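Local coordinates for putative ABC transporter, periplasmic binding protein, amino acid (Neisseria gonorrhoeae, PDB 2YJP) that probably serves as the L-cysteine receptor of an ABC transporter, binding the amino acid in the periplasm for import, at residues N252-N255 with G256-A260. The protein carries 1 engineered substitution. Numbering follows the deposited sequence.
Sequences NWVN and GEIAA
Trp253 and Glu257, one helical turn apart, meet through a CH-pi contact: the glutamate CG lies over one face of the indole, 3.5 Å from the centroid of the six-membered ring and only 8° off its normal. The indole reaches this place because its CG stands anti to the backbone N (chi1 -171°), which carries the ring along the helix flank toward the following turn. Glu257 bends at chi2, folding CD back over the ring to 3.6 Å from Trp253 CZ2, and the last torsion then turns the carboxylate nearly parallel to the indole, the two planes 12° apart. The aliphatic CG of an acidic side chain thus supplies the apolar contact, while the carboxylate stays above the CZ2 side of the indole.

On the buried flank Val254 and Ile258 repeat the i to i+4 spacing, Val254 CG1 lying 4.2 Å from Ile258 CG1. Four consecutive alpha-helical hydrogen bonds set these spacings, including Glu257 N to Trp253 O at 3.0 Å and Ile258 N to Val254 O at 2.8 Å. They belong to helix 248-264, which follows the long strand 237-244 in this family 3 solute-binding protein and lies far from the cysteine pocket. Val254 and Ile258 both pack on Pro241 of that strand. Around the Trp253-Glu257 pair, helix 80-93 supplies Asp91 and Leu92 against Trp253 and Leu88 against Glu257; the nearness of the Asp91 and Glu257 carboxylates would probably raise the proton affinity of one of them. Farther round the helix, Asn255 OD1 accepts a hydrogen bond from the backbone N of Asp139, tying the helix to a neighbouring loop.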
# COMPACT_ATOMS: atom_id res chain seq x y z
N ASN A 252 -20.58 -2.94 -0.52
CA ASN A 252 -21.47 -1.86 -0.91
C ASN A 252 -21.38 -0.63 0.03
O ASN A 252 -21.35 0.52 -0.44
CB ASN A 252 -22.90 -2.36 -1.00
CG ASN A 252 -23.84 -1.26 -1.35
OD1 ASN A 252 -23.64 -0.54 -2.34
ND2 ASN A 252 -24.84 -1.08 -0.52
N TRP A 253 -21.28 -0.90 1.34
CA TRP A 253 -21.08 0.15 2.33
C TRP A 253 -19.76 0.89 2.17
O TRP A 253 -19.75 2.13 2.20
CB TRP A 253 -21.15 -0.42 3.74
CG TRP A 253 -21.16 0.64 4.74
CD1 TRP A 253 -22.23 1.41 5.14
CD2 TRP A 253 -20.03 1.12 5.46
NE1 TRP A 253 -21.82 2.30 6.10
CE2 TRP A 253 -20.48 2.14 6.32
CE3 TRP A 253 -18.69 0.75 5.50
CZ2 TRP A 253 -19.61 2.83 7.18
CZ3 TRP A 253 -17.83 1.42 6.34
CH2 TRP A 253 -18.29 2.45 7.16
N VAL A 254 -18.66 0.14 1.98
CA VAL A 254 -17.33 0.72 1.68
C VAL A 254 -17.33 1.63 0.44
O VAL A 254 -16.82 2.76 0.49
CB VAL A 254 -16.18 -0.33 1.64
CG1 VAL A 254 -14.81 0.33 1.36
CG2 VAL A 254 -16.04 -1.02 3.00
N ASN A 255 -17.94 1.17 -0.65
CA ASN A 255 -18.10 1.97 -1.89
C ASN A 255 -18.74 3.35 -1.63
O ASN A 255 -18.21 4.36 -2.07
CB ASN A 255 -18.97 1.23 -2.91
CG ASN A 255 -18.24 0.07 -3.56
OD1 ASN A 255 -17.02 -0.04 -3.48
ND2 ASN A 255 -19.00 -0.81 -4.21
N GLY A 256 -19.89 3.37 -0.92
CA GLY A 256 -20.61 4.58 -0.59
C GLY A 256 -19.75 5.50 0.28
O GLY A 256 -19.72 6.71 0.10
N GLU A 257 -19.05 4.90 1.23
CA GLU A 257 -18.10 5.66 2.06
C GLU A 257 -16.95 6.29 1.30
O GLU A 257 -16.66 7.45 1.56
CB GLU A 257 -17.52 4.77 3.12
CG GLU A 257 -18.49 4.42 4.20
CD GLU A 257 -18.74 5.60 5.10
OE1 GLU A 257 -17.72 6.19 5.55
OE2 GLU A 257 -19.93 5.95 5.32
N ILE A 258 -16.31 5.55 0.39
CA ILE A 258 -15.24 6.10 -0.43
C ILE A 258 -15.73 7.26 -1.28
O ILE A 258 -15.07 8.29 -1.36
CB ILE A 258 -14.55 5.04 -1.32
CG1 ILE A 258 -13.83 4.00 -0.45
CG2 ILE A 258 -13.55 5.69 -2.32
CD1 ILE A 258 -12.74 4.56 0.54
N ALA A 259 -16.91 7.08 -1.89
CA ALA A 259 -17.49 8.03 -2.83
C ALA A 259 -17.74 9.30 -2.06
O ALA A 259 -17.46 10.41 -2.55
CB ALA A 259 -18.82 7.49 -3.45
N ALA A 260 -18.29 9.12 -0.85
CA ALA A 260 -18.67 10.28 -0.02
C ALA A 260 -17.41 11.02 0.43
O ALA A 260 -17.42 12.26 0.49
CB ALA A 260 -19.53 9.90 1.19